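Mandelate racemase/muconate lactonizing enzyme, C-terminal domain protein (Paracoccus denitrificans, PDB 4DWD) binds magnesium and, as a member of the enolase superfamily, may act as a hydro-lyase. Local coordinates at residues 7-12 against 368-373. Sequence-based numbering, arbitrary orientation.
Sequences KVEALS and ATEITV
Ser12 and Thr369 exchange a pair of backbone hydrogen bonds, Thr369 N to Ser12 O at 2.8 Å and Ser12 N to Thr369 O at 2.9 Å. A third bond, nearly straight at 174°, runs from Ile371 N to Ala10 O. Where the strands splay apart, at 134° between their directions, the amide of Ala10 no longer reaches the carbonyl of Ile371, and a water takes its place. This water accepts from Ala10 N and donates to both Ile371 O and Glu370 OE2, the latter at 2.7 Å. Glu370 reaches it because its chain is extended, with CG anti to the backbone N (chi1 -166°). Strand 368-372 lies between strand 5-14 and the last strand, 375-377, in the antiparallel sheet of the capping domain, so that the chain, after passing through the barrel, returns to the sheet in which it began. Leu11 CD2 lies against Glu370 CG at 4.1 Å, while Ile371 packs beside Ala10 and reaches Leu52 of helix 49-63. The carboxylates of Glu9 and Glu370 approach to 4.6 Å (OE1 to OE2), yet Glu9 is paired with Arg29, which probably eases their repulsion. At the other end, a second water, 2.8 Å from Thr369 OG1, donates a longer bond to Ser12 O (3.3 Å).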
ATOM      1  N   LYS B   7     -32.031  -6.625  41.469  1.00 14.18           N
ATOM      2  CA  LYS B   7     -30.784  -6.780  42.187  1.00 14.51           C
ATOM      3  C   LYS B   7     -29.687  -7.311  41.264  1.00 14.25           C
ATOM      4  O   LYS B   7     -29.924  -8.200  40.446  1.00 13.77           O
ATOM      5  CB  LYS B   7     -30.991  -7.743  43.361  1.00 15.93           C
ATOM      6  CG  LYS B   7     -29.832  -7.790  44.335  1.00 16.56           C
ATOM      7  CD  LYS B   7     -30.197  -8.513  45.621  1.00 23.09           C
ATOM      8  CE  LYS B   7     -29.039  -8.452  46.608  1.00 29.55           C
ATOM      9  NZ  LYS B   7     -29.479  -8.588  48.023  1.00 44.21           N
ATOM     10  N   VAL B   8     -28.490  -6.760  41.418  1.00 13.17           N
ATOM     11  CA  VAL B   8     -27.315  -7.248  40.704  1.00 12.57           C
ATOM     12  C   VAL B   8     -26.258  -7.586  41.752  1.00 14.36           C
ATOM     13  O   VAL B   8     -25.868  -6.727  42.547  1.00 15.60           O
ATOM     14  CB  VAL B   8     -26.766  -6.201  39.705  1.00 13.60           C
ATOM     15  CG1 VAL B   8     -25.494  -6.718  39.040  1.00 13.97           C
ATOM     16  CG2 VAL B   8     -27.808  -5.829  38.656  1.00 14.74           C
ATOM     17  N   GLU B   9     -25.819  -8.842  41.774  1.00 13.03           N
ATOM     18  CA  GLU B   9     -24.819  -9.299  42.743  1.00 12.74           C
ATOM     19  C   GLU B   9     -23.551  -9.745  42.043  1.00 12.87           C
ATOM     20  O   GLU B   9     -23.608 -10.450  41.030  1.00 13.28           O
ATOM     21  CB  GLU B   9     -25.329 -10.498  43.523  1.00 15.10           C
ATOM     22  CG  GLU B   9     -26.458 -10.217  44.481  1.00 17.70           C
ATOM     23  CD  GLU B   9     -27.028 -11.520  44.975  1.00 19.25           C
ATOM     24  OE1 GLU B   9     -26.430 -12.137  45.876  1.00 22.19           O
ATOM     25  OE2 GLU B   9     -28.041 -11.953  44.425  1.00 20.01           O
ATOM     26  N   ALA B  10     -22.415  -9.361  42.614  1.00 12.46           N
ATOM     27  CA  ALA B  10     -21.099  -9.767  42.116  1.00 11.03           C
ATOM     28  C   ALA B  10     -20.510 -10.781  43.099  1.00 11.60           C
ATOM     29  O   ALA B  10     -20.322 -10.465  44.275  1.00 12.58           O
ATOM     30  CB  ALA B  10     -20.186  -8.549  41.989  1.00 10.86           C
ATOM     31  N   LEU B  11     -20.226 -11.990  42.617  1.00 10.36           N
ATOM     32  CA  LEU B  11     -19.866 -13.116  43.476  1.00 11.33           C
ATOM     33  C   LEU B  11     -18.528 -13.741  43.084  1.00 11.30           C
ATOM     34  O   LEU B  11     -18.321 -14.140  41.935  1.00 12.35           O
ATOM     35  CB  LEU B  11     -20.956 -14.192  43.391  1.00 12.38           C
ATOM     36  CG  LEU B  11     -22.391 -13.786  43.751  1.00 13.44           C
ATOM     37  CD1 LEU B  11     -23.340 -14.945  43.504  1.00 15.83           C
ATOM     38  CD2 LEU B  11     -22.488 -13.287  45.188  1.00 17.62           C
ATOM     39  N   SER B  12     -17.623 -13.827  44.058  1.00 11.36           N
ATOM     40  CA  SER B  12     -16.370 -14.550  43.910  1.00 11.82           C
ATOM     41  C   SER B  12     -16.598 -15.928  44.526  1.00 12.40           C
ATOM     42  O   SER B  12     -16.917 -16.031  45.719  1.00 12.83           O
ATOM     43  CB  SER B  12     -15.236 -13.807  44.625  1.00 12.97           C
ATOM     44  OG  SER B  12     -14.051 -14.588  44.686  1.00 13.85           O
ATOM     45  N   ALA B 368     -19.466 -18.788  48.062  1.00 15.80           N
ATOM     46  CA  ALA B 368     -19.519 -17.440  47.483  1.00 14.59           C
ATOM     47  C   ALA B 368     -19.166 -16.340  48.470  1.00 15.16           C
ATOM     48  O   ALA B 368     -19.645 -16.335  49.616  1.00 17.79           O
ATOM     49  CB  ALA B 368     -20.886 -17.172  46.867  1.00 15.92           C
ATOM     50  N   THR B 369     -18.316 -15.422  48.016  1.00 14.99           N
ATOM     51  CA  THR B 369     -18.058 -14.187  48.730  1.00 18.04           C
ATOM     52  C   THR B 369     -18.632 -13.075  47.870  1.00 17.53           C
ATOM     53  O   THR B 369     -18.259 -12.935  46.702  1.00 16.69           O
ATOM     54  CB  THR B 369     -16.544 -13.972  48.929  1.00 17.33           C
ATOM     55  OG1 THR B 369     -16.021 -15.008  49.772  1.00 18.96           O
ATOM     56  CG2 THR B 369     -16.254 -12.619  49.575  1.00 21.54           C
ATOM     57  N   GLU B 370     -19.546 -12.296  48.430  1.00 17.10           N
ATOM     58  CA  GLU B 370     -20.056 -11.155  47.692  1.00 17.67           C
ATOM     59  C   GLU B 370     -19.050 -10.014  47.689  1.00 17.10           C
ATOM     60  O   GLU B 370     -18.465  -9.679  48.722  1.00 18.81           O
ATOM     61  CB  GLU B 370     -21.412 -10.673  48.205  1.00 20.93           C
ATOM     62  CG  GLU B 370     -22.058  -9.717  47.201  1.00 20.76           C
ATOM     63  CD  GLU B 370     -23.392  -9.151  47.643  1.00 25.32           C
ATOM     64  OE1 GLU B 370     -23.833  -9.464  48.767  1.00 28.36           O
ATOM     65  OE2 GLU B 370     -24.001  -8.381  46.864  1.00 26.44           O
ATOM     66  N   ILE B 371     -18.858  -9.425  46.514  1.00 16.23           N
ATOM     67  CA  ILE B 371     -18.023  -8.252  46.361  1.00 16.09           C
ATOM     68  C   ILE B 371     -18.971  -7.076  46.368  1.00 18.15           C
ATOM     69  O   ILE B 371     -19.863  -6.993  45.540  1.00 17.73           O
ATOM     70  CB  ILE B 371     -17.238  -8.301  45.035  1.00 16.10           C
ATOM     71  CG1 ILE B 371     -16.412  -9.596  44.938  1.00 15.83           C
ATOM     72  CG2 ILE B 371     -16.395  -7.040  44.845  1.00 18.70           C
ATOM     73  CD1 ILE B 371     -15.439  -9.840  46.072  1.00 18.28           C
ATOM     74  N   THR B 372     -18.811  -6.196  47.341  1.00 22.52           N
ATOM     75  CA  THR B 372     -19.756  -5.104  47.505  1.00 22.01           C
ATOM     76  C   THR B 372     -19.045  -3.779  47.414  1.00 27.72           C
ATOM     77  O   THR B 372     -17.821  -3.727  47.367  1.00 30.54           O
ATOM     78  CB  THR B 372     -20.492  -5.169  48.862  1.00 24.69           C
ATOM     79  OG1 THR B 372     -19.540  -5.056  49.926  1.00 28.90           O
ATOM     80  CG2 THR B 372     -21.278  -6.469  49.012  1.00 22.71           C
ATOM     81  N   VAL B 373     -19.821  -2.703  47.387  1.00 28.07           N
ATOM     82  CA  VAL B 373     -19.248  -1.374  47.435  1.00 30.72           C
ATOM     83  C   VAL B 373     -18.526  -1.242  48.772  1.00 32.45           C
ATOM     84  O   VAL B 373     -19.140  -1.324  49.839  1.00 33.86           O
ATOM     85  CB  VAL B 373     -20.329  -0.296  47.259  1.00 30.31           C
ATOM     86  CG1 VAL B 373     -19.760   1.098  47.486  1.00 32.77           C
ATOM     87  CG2 VAL B 373     -20.940  -0.417  45.874  1.00 24.30           C
TER
HETATM   88  O   HOH W   1     -22.423  -7.434  44.832  1.00 18.66           O
HETATM   89  O   HOH W   2     -15.550 -17.392  48.345  1.00 21.01           O